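Local coordinates for glycosyl hydrolases family 2, sugar binding domain protein (Bacteroides uniformis str. 3978 T3 ii, PDB 6D1P), which is a beta-glucuronidase of glycoside hydrolase family 2 from a gut bacterium and probably hydrolyses O-glycosidic bonds to glucuronic acid, at residues Q40-G43 / E47-R50; V67-C72 / G90-M95; N401-M406 / R444-E449; Q436-D441 / C468-D473; V733-I738 / V795-S800. All blocks are in the same frame, centred on the assembly; numbering follows the deposited sequence.

Contact 1: Q40-G43 / E47-R50; sequences QDMG and EVMR
A short polar contact with an apolar flank, formed where Gly43 and Met42 meet Glu47 and Val48, folds the loop after strand 35-38 onto the short helix 45-49 at the subunit interface. The backbone N of Gly43 donates to Glu47 OE1 at 2.7 Å in a nearly straight bond, meeting the oxygen from above the carboxylate plane. Glu47 has CG anti to its own N (chi1 -156°), and the chain stays extended beyond, which carries the carboxylate across to the loop. Met42 bends at its second and third torsions, bringing its CE to 3.4 Å from Glu47 OE1, while its CB rests 3.6 Å from Val48 CG2. Loop and helix belong to the N-terminal sugar-binding-type beta sandwich of family 2 enzymes, and Trp91 of strand 89-96 packs against both Met42 and Val48. On the interface side, Glu47 OE1 forms a salt bridge with Arg172 NE of the second subunit. Replacing Glu47 by alanine is likely to leave Gly43 N without this acceptor and Arg172 of the second subunit without this charge partner. Glu47 OE2 lies 3.6 Å from Arg50 NH2 but well out of the guanidinium plane, a pairing by charge alone.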
# COMPACT_ATOMS: atom_id res chain seq x y z
N GLN A 40 -1.59 -2.66 -7.55
CA GLN A 40 -1.23 -4.00 -7.13
C GLN A 40 -1.14 -4.88 -8.36
O GLN A 40 -1.57 -4.48 -9.45
CB GLN A 40 -2.22 -4.59 -6.13
CG GLN A 40 -3.63 -4.79 -6.69
CD GLN A 40 -4.54 -5.47 -5.68
OE1 GLN A 40 -5.12 -4.83 -4.81
NE2 GLN A 40 -4.63 -6.78 -5.78
N ASP A 41 -0.54 -6.04 -8.19
CA ASP A 41 -0.50 -7.01 -9.27
C ASP A 41 -1.85 -7.68 -9.35
O ASP A 41 -2.59 -7.75 -8.36
CB ASP A 41 0.60 -8.04 -9.02
CG ASP A 41 1.23 -8.57 -10.31
OD1 ASP A 41 0.96 -8.04 -11.42
OD2 ASP A 41 2.02 -9.54 -10.22
N MET A 42 -2.18 -8.19 -10.52
CA MET A 42 -3.38 -9.00 -10.66
C MET A 42 -2.97 -10.45 -10.85
O MET A 42 -1.80 -10.76 -11.08
CB MET A 42 -4.24 -8.47 -11.79
CG MET A 42 -4.70 -7.05 -11.51
SD MET A 42 -5.86 -7.00 -10.11
CE MET A 42 -7.33 -7.69 -10.90
N GLY A 43 -3.95 -11.35 -10.74
CA GLY A 43 -3.65 -12.76 -10.70
C GLY A 43 -3.24 -13.37 -12.02
O GLY A 43 -2.67 -14.47 -12.02
N GLU A 47 -7.36 -12.34 -15.63
CA GLU A 47 -8.09 -11.66 -14.57
C GLU A 47 -8.24 -10.17 -14.85
O GLU A 47 -9.21 -9.54 -14.41
CB GLU A 47 -7.40 -11.89 -13.23
CG GLU A 47 -8.35 -11.76 -12.05
CD GLU A 47 -7.64 -11.76 -10.70
OE1 GLU A 47 -6.66 -10.99 -10.54
OE2 GLU A 47 -8.07 -12.54 -9.81
N VAL A 48 -7.30 -9.58 -15.58
CA VAL A 48 -7.42 -8.17 -15.95
C VAL A 48 -8.46 -8.00 -17.04
O VAL A 48 -9.18 -6.99 -17.07
CB VAL A 48 -6.04 -7.62 -16.39
CG1 VAL A 48 -6.15 -6.20 -16.99
CG2 VAL A 48 -5.06 -7.67 -15.24
N MET A 49 -8.55 -8.97 -17.93
CA MET A 49 -9.36 -8.87 -19.14
C MET A 49 -10.75 -9.47 -18.98
O MET A 49 -11.63 -9.17 -19.80
CB MET A 49 -8.63 -9.56 -20.29
CG MET A 49 -7.37 -8.82 -20.76
SD MET A 49 -7.88 -7.27 -21.47
CE MET A 49 -6.33 -6.43 -21.78
N ARG A 50 -10.99 -10.28 -17.95
CA ARG A 50 -12.21 -11.06 -17.88
C ARG A 50 -13.44 -10.15 -17.71
O ARG A 50 -13.32 -9.02 -17.23
CB ARG A 50 -12.12 -12.06 -16.73
CG ARG A 50 -12.33 -11.49 -15.34
CD ARG A 50 -12.31 -12.62 -14.33
NE ARG A 50 -12.01 -12.17 -12.98
CZ ARG A 50 -11.79 -13.01 -11.97
NH1 ARG A 50 -11.86 -14.31 -12.19
NH2 ARG A 50 -11.51 -12.54 -10.77

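Contact 2: V67-C72 / G90-M95; sequences VTLPHC and GWYRTM
The polar link is a single short hydrogen bond between His71 and Tyr92, with ND1 of the histidine 2.5 Å from the tyrosine OH. The hydroxyl sits at the edge of the imidazole, near its plane, and the bond is almost straight. With CG anti to the backbone N (chi1 171°), the His71 side chain brings its imidazole to the hydroxyl end of the phenol, ND1 of His71 also lying 3.4 Å from Tyr92 CE2. Leu190 N also hydrogen-bonds to Tyr92 OH, so this buried oxygen is gripped by a side chain and by a main-chain amide.

The rings themselves lie steeply to one another, planes 81° apart and centroids separated by 5.4 Å, in an oblique arrangement. Phe37, from the strand between, meets both rings.

The apolar contact comes from Leu69, whose CD2 comes within 4.0 Å of Tyr92 CE2. Leu69 and His71 flank Pro70, which follows a cis peptide bond, and both face the tyrosine.

In the sheet, strand 35-38 separates strand 65-67 from strand 89-96, and the tyrosine reaches past it to the segment that leaves the outermost strand. This places the contact in the beta-sandwich sugar-binding-type domain of family 2 glycoside hydrolases, tying the loop after the edge strand to strand 89-96.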
# COMPACT_ATOMS: atom_id res chain seq x y z
N VAL A 67 -8.53 7.10 -13.81
CA VAL A 67 -7.45 8.07 -13.79
C VAL A 67 -7.31 8.69 -15.17
O VAL A 67 -7.77 8.14 -16.18
CB VAL A 67 -6.10 7.45 -13.35
CG1 VAL A 67 -6.21 6.88 -11.95
CG2 VAL A 67 -5.69 6.38 -14.34
N THR A 68 -6.66 9.84 -15.19
CA THR A 68 -6.25 10.53 -16.41
C THR A 68 -4.72 10.53 -16.48
O THR A 68 -4.05 10.88 -15.50
CB THR A 68 -6.83 11.95 -16.42
OG1 THR A 68 -8.24 11.88 -16.68
CG2 THR A 68 -6.15 12.85 -17.48
N LEU A 69 -4.17 10.09 -17.64
CA LEU A 69 -2.73 10.11 -17.87
C LEU A 69 -2.24 11.51 -18.22
O LEU A 69 -2.98 12.31 -18.79
CB LEU A 69 -2.34 9.15 -19.00
CG LEU A 69 -2.72 7.68 -18.75
CD1 LEU A 69 -1.93 6.72 -19.62
CD2 LEU A 69 -2.57 7.31 -17.29
N PRO A 70 -0.97 11.84 -17.90
CA PRO A 70 -0.01 10.97 -17.21
C PRO A 70 -0.34 10.75 -15.73
O PRO A 70 -1.02 11.57 -15.11
CB PRO A 70 1.31 11.73 -17.35
CG PRO A 70 0.92 13.14 -17.50
CD PRO A 70 -0.38 13.14 -18.26
N HIS A 71 0.16 9.65 -15.19
CA HIS A 71 -0.22 9.20 -13.86
C HIS A 71 0.98 8.58 -13.16
O HIS A 71 1.83 7.94 -13.80
CB HIS A 71 -1.36 8.20 -13.95
CG HIS A 71 -1.67 7.54 -12.65
ND1 HIS A 71 -1.12 6.32 -12.30
CD2 HIS A 71 -2.43 7.94 -11.61
CE1 HIS A 71 -1.56 5.99 -11.09
NE2 HIS A 71 -2.35 6.96 -10.66
N CYS A 72 1.03 8.75 -11.84
CA CYS A 72 2.18 8.29 -11.09
C CYS A 72 1.74 7.58 -9.82
O CYS A 72 0.87 8.08 -9.10
CB CYS A 72 3.10 9.48 -10.76
SG CYS A 72 4.50 9.06 -9.73
N GLY A 90 1.66 -2.34 -10.53
CA GLY A 90 0.34 -1.77 -10.71
C GLY A 90 -0.04 -1.93 -12.16
O GLY A 90 0.82 -2.17 -13.02
N TRP A 91 -1.34 -1.79 -12.44
CA TRP A 91 -1.87 -2.10 -13.76
C TRP A 91 -2.73 -0.97 -14.31
O TRP A 91 -3.50 -0.35 -13.58
CB TRP A 91 -2.74 -3.37 -13.72
CG TRP A 91 -2.01 -4.70 -13.74
CD1 TRP A 91 -1.61 -5.43 -12.65
CD2 TRP A 91 -1.67 -5.48 -14.89
NE1 TRP A 91 -1.02 -6.61 -13.06
CE2 TRP A 91 -1.05 -6.66 -14.43
CE3 TRP A 91 -1.83 -5.29 -16.27
CZ2 TRP A 91 -0.57 -7.63 -15.30
CZ3 TRP A 91 -1.35 -6.26 -17.13
CH2 TRP A 91 -0.74 -7.42 -16.64
N TYR A 92 -2.64 -0.75 -15.62
CA TYR A 92 -3.55 0.15 -16.33
C TYR A 92 -4.31 -0.62 -17.40
O TYR A 92 -3.80 -1.59 -17.95
CB TYR A 92 -2.79 1.29 -17.00
CG TYR A 92 -1.98 2.17 -16.10
CD1 TYR A 92 -0.69 1.83 -15.73
CD2 TYR A 92 -2.48 3.39 -15.68
CE1 TYR A 92 0.08 2.67 -14.93
CE2 TYR A 92 -1.74 4.23 -14.89
CZ TYR A 92 -0.46 3.87 -14.51
OH TYR A 92 0.27 4.72 -13.70
N ARG A 93 -5.54 -0.17 -17.70
CA ARG A 93 -6.30 -0.79 -18.77
C ARG A 93 -7.28 0.21 -19.38
O ARG A 93 -7.76 1.12 -18.69
CB ARG A 93 -7.07 -2.02 -18.29
CG ARG A 93 -8.13 -1.73 -17.25
CD ARG A 93 -8.79 -3.04 -16.77
NE ARG A 93 -9.90 -2.77 -15.86
CZ ARG A 93 -10.48 -3.68 -15.07
NH1 ARG A 93 -10.07 -4.94 -15.07
NH2 ARG A 93 -11.47 -3.30 -14.28
N THR A 94 -7.55 0.03 -20.67
CA THR A 94 -8.49 0.89 -21.38
C THR A 94 -8.94 0.21 -22.68
O THR A 94 -8.48 -0.88 -23.03
CB THR A 94 -7.90 2.26 -21.70
OG1 THR A 94 -8.94 3.08 -22.20
CG2 THR A 94 -6.83 2.15 -22.80
N MET A 95 -9.81 0.91 -23.40
CA MET A 95 -10.39 0.48 -24.67
C MET A 95 -10.00 1.47 -25.75
O MET A 95 -10.21 2.68 -25.57
CB MET A 95 -11.92 0.40 -24.55
CG MET A 95 -12.50 -0.94 -24.86
SD MET A 95 -12.05 -2.16 -23.65
CE MET A 95 -13.41 -1.96 -22.48

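Contact 3: N401-M406 / R444-E449; sequences NQARRM and RAFMGE
Helices 397-414 and 440-457 run side by side in nearly the same direction where Ala403 and Arg404 face Phe446 and Glu449, their local axes 11.5 Å apart and inclined by 23°. At that spacing, side chains make the contact.

Arg404 carries the polar part. Its CG lies anti to the carbonyl carbon (chi1 -58°), and the chain continues extended to NE, so the guanidinium crosses to the other helix and grips the Glu449 carboxylate side-on. Arg404 NE donates to Glu449 OE2 at 2.5 Å, the oxygen being met from above the carboxylate plane, while Arg404 NH2 donates to the syn lone pair of Glu449 OE1 at 3.1 Å, in a nearly straight bond. A weak bond also runs from Arg404 NH2 to Glu449 OE2. Arg404 NH1 is held by Asn401 OD1 of its own helix at 2.9 Å.

Phe446 lies against one face: its CE1 is 3.5 Å above the guanidinium plane, offset toward the rim, with the two planes 85° apart, so the ring presents its edge to the charge. The same rim touches Ala403, whose CB is 3.7 Å from Phe446 CZ. Trp389 meets this ring edge-to-face.

Held by Glu449 and Asn401 and covered on one face by Phe446, the guanidinium is fixed in rotation, and the ion pair joins two successive TIM-barrel helices through charges probably balanced within the contact.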
# COMPACT_ATOMS: atom_id res chain seq x y z
N ASN A 401 24.09 -4.05 -19.18
CA ASN A 401 23.38 -3.89 -20.44
C ASN A 401 22.34 -2.79 -20.36
O ASN A 401 22.08 -2.13 -21.36
CB ASN A 401 22.72 -5.21 -20.84
CG ASN A 401 23.66 -6.09 -21.63
OD1 ASN A 401 24.60 -5.60 -22.26
ND2 ASN A 401 23.42 -7.40 -21.59
N GLN A 402 21.72 -2.60 -19.19
CA GLN A 402 20.76 -1.51 -19.08
C GLN A 402 21.46 -0.16 -19.23
O GLN A 402 20.95 0.74 -19.90
CB GLN A 402 19.98 -1.59 -17.76
CG GLN A 402 19.05 -0.37 -17.57
CD GLN A 402 18.37 -0.30 -16.21
OE1 GLN A 402 18.64 -1.11 -15.32
NE2 GLN A 402 17.47 0.67 -16.06
N ALA A 403 22.64 -0.02 -18.64
CA ALA A 403 23.39 1.22 -18.79
C ALA A 403 23.82 1.45 -20.24
O ALA A 403 23.66 2.56 -20.77
CB ALA A 403 24.60 1.22 -17.85
N ARG A 404 24.33 0.40 -20.90
CA ARG A 404 24.67 0.55 -22.31
C ARG A 404 23.44 0.88 -23.13
O ARG A 404 23.49 1.73 -24.04
CB ARG A 404 25.31 -0.73 -22.85
CG ARG A 404 26.56 -1.18 -22.14
CD ARG A 404 26.93 -2.59 -22.60
NE ARG A 404 28.16 -3.08 -22.00
CZ ARG A 404 28.26 -4.19 -21.27
NH1 ARG A 404 27.19 -4.96 -21.03
NH2 ARG A 404 29.45 -4.54 -20.78
N ARG A 405 22.31 0.23 -22.83
CA ARG A 405 21.09 0.50 -23.58
C ARG A 405 20.58 1.91 -23.34
O ARG A 405 20.16 2.59 -24.28
CB ARG A 405 20.02 -0.52 -23.20
CG ARG A 405 18.75 -0.42 -24.01
CD ARG A 405 17.82 -1.60 -23.70
NE ARG A 405 17.32 -1.56 -22.32
CZ ARG A 405 17.69 -2.41 -21.36
NH1 ARG A 405 18.57 -3.37 -21.64
NH2 ARG A 405 17.18 -2.31 -20.13
N MET A 406 20.60 2.38 -22.09
CA MET A 406 20.04 3.71 -21.84
C MET A 406 20.97 4.80 -22.38
O MET A 406 20.50 5.80 -22.92
CB MET A 406 19.74 3.89 -20.35
CG MET A 406 18.60 2.97 -19.88
SD MET A 406 18.03 3.25 -18.19
CE MET A 406 16.96 4.68 -18.38
N ARG A 444 36.02 1.49 -13.02
CA ARG A 444 36.85 2.13 -14.04
C ARG A 444 36.64 1.48 -15.40
O ARG A 444 36.38 2.16 -16.40
CB ARG A 444 38.33 2.06 -13.65
CG ARG A 444 38.93 3.36 -13.15
CD ARG A 444 40.45 3.27 -13.05
NE ARG A 444 41.15 3.62 -14.30
CZ ARG A 444 41.30 4.86 -14.75
NH1 ARG A 444 40.78 5.89 -14.08
NH2 ARG A 444 41.96 5.09 -15.88
N ALA A 445 36.74 0.15 -15.45
CA ALA A 445 36.67 -0.56 -16.72
C ALA A 445 35.34 -0.30 -17.41
O ALA A 445 35.29 -0.02 -18.61
CB ALA A 445 36.87 -2.06 -16.50
N PHE A 446 34.23 -0.39 -16.67
CA PHE A 446 32.93 -0.15 -17.28
C PHE A 446 32.72 1.33 -17.58
O PHE A 446 32.12 1.68 -18.61
CB PHE A 446 31.82 -0.69 -16.38
CG PHE A 446 30.46 -0.62 -16.99
CD1 PHE A 446 30.17 -1.31 -18.16
CD2 PHE A 446 29.46 0.14 -16.41
CE1 PHE A 446 28.92 -1.24 -18.74
CE2 PHE A 446 28.20 0.22 -16.97
CZ PHE A 446 27.93 -0.47 -18.14
N MET A 447 33.21 2.22 -16.72
CA MET A 447 33.17 3.64 -17.04
C MET A 447 33.89 3.92 -18.36
O MET A 447 33.40 4.67 -19.21
CB MET A 447 33.78 4.47 -15.92
CG MET A 447 33.58 5.97 -16.09
SD MET A 447 31.84 6.45 -15.92
CE MET A 447 31.66 6.32 -14.14
N GLY A 448 35.06 3.30 -18.55
CA GLY A 448 35.81 3.52 -19.78
C GLY A 448 35.11 2.96 -21.00
O GLY A 448 35.19 3.54 -22.08
N GLU A 449 34.42 1.83 -20.84
CA GLU A 449 33.62 1.30 -21.94
C GLU A 449 32.50 2.27 -22.31
O GLU A 449 32.22 2.48 -23.50
CB GLU A 449 33.03 -0.07 -21.56
CG GLU A 449 32.06 -0.63 -22.61
CD GLU A 449 31.35 -1.93 -22.20
OE1 GLU A 449 31.77 -2.61 -21.24
OE2 GLU A 449 30.36 -2.28 -22.89

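Contact 4: Q436-D441 / C468-D473; sequences QTFEKD and CEFCKD
Phe470 takes the crowded rotamer, CG lying between the backbone N and the carbonyl carbon (chi1 63°), and this turns one face of its ring to the Lys440 side chain. The lysine, with CG anti to the carbonyl carbon (chi1 -60°), then runs extended toward the rim.

Its CB stands over the centre of the Phe470 face, 3.9 Å from the centroid and 12° off the normal, a CH-pi contact. Lys440 CG follows 3.9 Å from Phe470 CE1, and the stem continues out over the ring's CD1-CE1 edge. The opposite face carries Cys468 SG, 3.5 Å above the plane and displaced toward the rim. Sandwiched, the ring also brings CE2 to 3.5 Å from the backbone O of Lys440. Phe438 adds a looser apolar touch, its CE2 lying 4.3 Å from Phe470 CZ. A glycine in place of Phe470 is likely to open a gap between the lysine stem and Cys468 and leave Phe438 without this neighbour.

Arg444, in the helix's first turns, hydrogen-bonds to Phe470 O. The loop after strand 462-466 thus packs on the start of the helix following strand 420-432, joining neighbouring beta-alpha units of the TIM barrel at its C-terminal strand ends.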
# COMPACT_ATOMS: atom_id res chain seq x y z
N GLN A 436 27.73 -6.63 -1.91
CA GLN A 436 28.75 -6.98 -0.93
C GLN A 436 30.15 -6.58 -1.38
O GLN A 436 31.04 -6.40 -0.54
CB GLN A 436 28.71 -8.49 -0.67
CG GLN A 436 27.31 -9.00 -0.42
CD GLN A 436 27.26 -10.49 -0.13
OE1 GLN A 436 27.75 -10.96 0.90
NE2 GLN A 436 26.67 -11.25 -1.06
N THR A 437 30.37 -6.45 -2.68
CA THR A 437 31.65 -6.03 -3.22
C THR A 437 31.56 -4.59 -3.71
O THR A 437 30.48 -4.06 -3.99
CB THR A 437 32.06 -6.90 -4.41
OG1 THR A 437 31.27 -6.53 -5.55
CG2 THR A 437 31.86 -8.39 -4.09
N PHE A 438 32.73 -3.99 -3.85
CA PHE A 438 32.86 -2.70 -4.50
C PHE A 438 34.25 -2.68 -5.14
O PHE A 438 35.25 -2.59 -4.43
CB PHE A 438 32.69 -1.56 -3.51
CG PHE A 438 32.66 -0.22 -4.14
CD1 PHE A 438 31.46 0.30 -4.61
CD2 PHE A 438 33.84 0.51 -4.32
CE1 PHE A 438 31.43 1.56 -5.22
CE2 PHE A 438 33.82 1.75 -4.93
CZ PHE A 438 32.62 2.28 -5.38
N GLU A 439 34.30 -2.78 -6.46
CA GLU A 439 35.53 -3.00 -7.21
C GLU A 439 35.84 -1.75 -8.02
O GLU A 439 35.25 -1.53 -9.09
CB GLU A 439 35.40 -4.22 -8.10
CG GLU A 439 35.26 -5.52 -7.30
CD GLU A 439 34.78 -6.69 -8.14
OE1 GLU A 439 34.49 -6.51 -9.35
OE2 GLU A 439 34.69 -7.81 -7.58
N LYS A 440 36.76 -0.92 -7.52
CA LYS A 440 37.05 0.32 -8.22
C LYS A 440 37.53 0.05 -9.63
O LYS A 440 37.16 0.77 -10.56
CB LYS A 440 38.08 1.14 -7.45
CG LYS A 440 37.64 1.50 -6.07
CD LYS A 440 38.66 2.38 -5.39
CE LYS A 440 38.05 3.01 -4.14
NZ LYS A 440 39.01 3.91 -3.44
N ASP A 441 38.32 -1.02 -9.82
CA ASP A 441 38.90 -1.30 -11.13
C ASP A 441 37.83 -1.76 -12.11
O ASP A 441 37.88 -1.39 -13.29
CB ASP A 441 40.04 -2.32 -11.01
CG ASP A 441 39.62 -3.62 -10.30
OD1 ASP A 441 38.41 -3.87 -10.07
OD2 ASP A 441 40.55 -4.41 -9.96
N CYS A 468 33.58 11.03 -8.90
CA CYS A 468 34.18 9.69 -8.88
C CYS A 468 35.66 9.90 -9.18
O CYS A 468 36.09 9.82 -10.33
CB CYS A 468 33.55 8.74 -9.88
SG CYS A 468 34.20 7.04 -9.68
N GLU A 469 36.43 10.18 -8.13
CA GLU A 469 37.80 10.64 -8.34
C GLU A 469 38.65 9.60 -9.07
O GLU A 469 39.47 9.97 -9.91
CB GLU A 469 38.45 11.02 -7.01
CG GLU A 469 37.85 12.26 -6.36
CD GLU A 469 37.89 13.52 -7.26
OE1 GLU A 469 36.81 14.14 -7.46
OE2 GLU A 469 38.99 13.91 -7.73
N PHE A 470 38.43 8.31 -8.79
CA PHE A 470 39.23 7.27 -9.44
C PHE A 470 38.81 6.98 -10.88
O PHE A 470 39.38 6.09 -11.51
CB PHE A 470 39.22 5.97 -8.61
CG PHE A 470 37.87 5.31 -8.46
CD1 PHE A 470 37.15 5.44 -7.28
CD2 PHE A 470 37.34 4.52 -9.47
CE1 PHE A 470 35.91 4.81 -7.12
CE2 PHE A 470 36.11 3.89 -9.31
CZ PHE A 470 35.39 4.06 -8.14
N CYS A 471 37.81 7.69 -11.40
CA CYS A 471 37.48 7.63 -12.81
C CYS A 471 37.62 8.97 -13.51
O CYS A 471 37.34 9.05 -14.71
CB CYS A 471 36.03 7.14 -13.01
SG CYS A 471 35.71 5.41 -12.64
N LYS A 472 38.02 10.03 -12.80
CA LYS A 472 37.90 11.41 -13.31
C LYS A 472 38.68 11.63 -14.62
O LYS A 472 38.28 12.47 -15.43
CB LYS A 472 38.37 12.41 -12.25
CG LYS A 472 39.91 12.48 -12.13
CD LYS A 472 40.37 13.14 -10.84
CE LYS A 472 40.16 14.65 -10.86
NZ LYS A 472 41.18 15.35 -10.04
N ASP A 473 39.76 10.87 -14.85
CA ASP A 473 40.61 11.02 -16.03
C ASP A 473 39.99 10.44 -17.29
O ASP A 473 40.53 10.67 -18.38
CB ASP A 473 41.96 10.34 -15.79
CG ASP A 473 41.80 8.86 -15.39
OD1 ASP A 473 41.17 8.60 -14.33
OD2 ASP A 473 42.28 7.96 -16.12

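Contact 5: V733-I738 / V795-S800; sequences VQAELI and VSASDS
Val733 and Val795 face each other across the gap between two beta sheets, each sending its CB toward the opposing strand. Along the Val733 side chain, CB is still 4.9 Å from the nearest methyl, Val795 CG1. Beyond it the chain forks. CG1, anti to the backbone N (chi1 164°), reaches furthest across and meets Val795 CG1 at 4.3 Å; the second branch, Val733 CG2, lies beside Val795 CG2 at 4.6 Å. The valines therefore meet methyl against methyl, branch beside branch.

Two residues further along, Ala735 and Ala797 repeat the pattern with the smallest possible side chains, their CB atoms 4.1 Å apart. Because neither has anything beyond CB, the backbones come closer here: the CA atoms of Ala735 and Ala797 are 6.8 Å apart, against 8.3 Å between those of Val733 and Val795.

This is the interior of a C-terminal beta sandwich. Strand 730-738 is the middle one of a three-stranded antiparallel sheet, flanked by 718-723 and 781-787, and strand 793-799 lies within a facing four-stranded sheet, between 751-756 and 807-811. The contact is thus made by side chains of two sheets and by no backbone pairing.

Neighbours complete the hydrophobic layer: Leu721 touches Val733, Ile809 touches Val795, and Phe754 touches Ala797. Past the alanines the strands diverge, and Leu737 packs instead on Ile752 and Leu804. The intervening residues point the other way; Ser796, directed away from the sandwich interior, hydrogen-bonds through OG to Thr757 O of the second subunit.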
# COMPACT_ATOMS: atom_id res chain seq x y z
N VAL A 733 -4.88 28.11 7.40
CA VAL A 733 -4.89 28.02 8.85
C VAL A 733 -3.45 28.11 9.33
O VAL A 733 -2.55 27.50 8.72
CB VAL A 733 -5.56 26.72 9.32
CG1 VAL A 733 -5.25 26.42 10.77
CG2 VAL A 733 -7.06 26.80 9.11
N GLN A 734 -3.22 28.85 10.41
CA GLN A 734 -1.89 29.11 10.92
C GLN A 734 -1.77 28.66 12.37
O GLN A 734 -2.64 28.97 13.19
CB GLN A 734 -1.55 30.61 10.82
CG GLN A 734 -0.22 30.96 11.45
CD GLN A 734 0.10 32.45 11.36
OE1 GLN A 734 0.60 32.94 10.34
NE2 GLN A 734 -0.19 33.17 12.43
N ALA A 735 -0.72 27.92 12.67
CA ALA A 735 -0.36 27.60 14.04
C ALA A 735 0.79 28.50 14.47
O ALA A 735 1.74 28.70 13.72
CB ALA A 735 0.04 26.13 14.20
N GLU A 736 0.70 29.03 15.69
CA GLU A 736 1.70 29.92 16.25
C GLU A 736 2.19 29.34 17.56
O GLU A 736 1.37 29.02 18.43
CB GLU A 736 1.11 31.32 16.47
CG GLU A 736 2.15 32.42 16.71
CD GLU A 736 1.52 33.76 17.06
OE1 GLU A 736 0.66 33.80 17.97
OE2 GLU A 736 1.85 34.77 16.40
N LEU A 737 3.50 29.19 17.71
CA LEU A 737 4.07 28.80 18.99
C LEU A 737 4.34 30.08 19.78
O LEU A 737 4.99 31.00 19.28
CB LEU A 737 5.36 28.01 18.78
CG LEU A 737 5.16 26.70 18.00
CD1 LEU A 737 6.46 26.03 17.64
CD2 LEU A 737 4.29 25.74 18.82
N ILE A 738 3.82 30.15 21.01
CA ILE A 738 4.02 31.31 21.87
C ILE A 738 4.57 30.85 23.21
O ILE A 738 4.45 29.68 23.59
CB ILE A 738 2.73 32.14 22.10
CG1 ILE A 738 1.73 31.32 22.91
CG2 ILE A 738 2.15 32.61 20.78
CD1 ILE A 738 0.59 32.14 23.45
N VAL A 795 -10.10 21.86 12.61
CA VAL A 795 -8.68 21.57 12.41
C VAL A 795 -7.97 21.51 13.76
O VAL A 795 -8.22 22.35 14.65
CB VAL A 795 -8.03 22.61 11.49
CG1 VAL A 795 -6.51 22.41 11.42
CG2 VAL A 795 -8.66 22.55 10.10
N SER A 796 -7.08 20.54 13.92
CA SER A 796 -6.25 20.42 15.11
C SER A 796 -4.78 20.65 14.77
O SER A 796 -4.31 20.31 13.68
CB SER A 796 -6.42 19.04 15.76
OG SER A 796 -5.92 18.02 14.91
N ALA A 797 -4.03 21.21 15.73
CA ALA A 797 -2.58 21.35 15.59
C ALA A 797 -1.91 20.90 16.87
O ALA A 797 -2.32 21.29 17.96
CB ALA A 797 -2.17 22.80 15.26
N SER A 798 -0.86 20.08 16.72
CA SER A 798 -0.08 19.57 17.83
C SER A 798 1.41 19.66 17.50
O SER A 798 1.81 19.64 16.33
CB SER A 798 -0.44 18.12 18.14
OG SER A 798 -1.82 17.91 17.95
N ASP A 799 2.23 19.76 18.54
CA ASP A 799 3.64 19.48 18.40
C ASP A 799 3.83 17.97 18.34
O ASP A 799 3.24 17.23 19.13
CB ASP A 799 4.46 20.08 19.54
CG ASP A 799 4.18 19.42 20.86
OD1 ASP A 799 3.03 19.49 21.35
OD2 ASP A 799 5.12 18.81 21.41
N SER A 800 4.62 17.52 17.37
CA SER A 800 4.77 16.08 17.17
C SER A 800 5.25 15.39 18.44
O SER A 800 4.91 14.23 18.68
CB SER A 800 5.72 15.82 16.01
OG SER A 800 5.26 16.55 14.88

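Overall arrangement
Contacts 1, 2 and 5 are buried, contact 3 is partly so, and contact 4 lies at the surface. Contacts 1 and 2 share the N-terminal sandwich and touch directly, Asp41 OD1 being 2.9 Å from Trp91 NE1. Contacts 3 and 4 both use helix 440-457 of the TIM barrel, where Arg444 NH1 bridges to Asp473 OD1 at 2.7 Å. Contact 5 is remote, its centre about 51 Å from that of contact 3 and across the chain's centre from it. The chemistry differs accordingly: purely methyl packing between the C-terminal sheets, a lone buried polar bond in contact 2, charge at the subunit interface and between barrel helices, and a lysine stem over an aromatic ring at the surface.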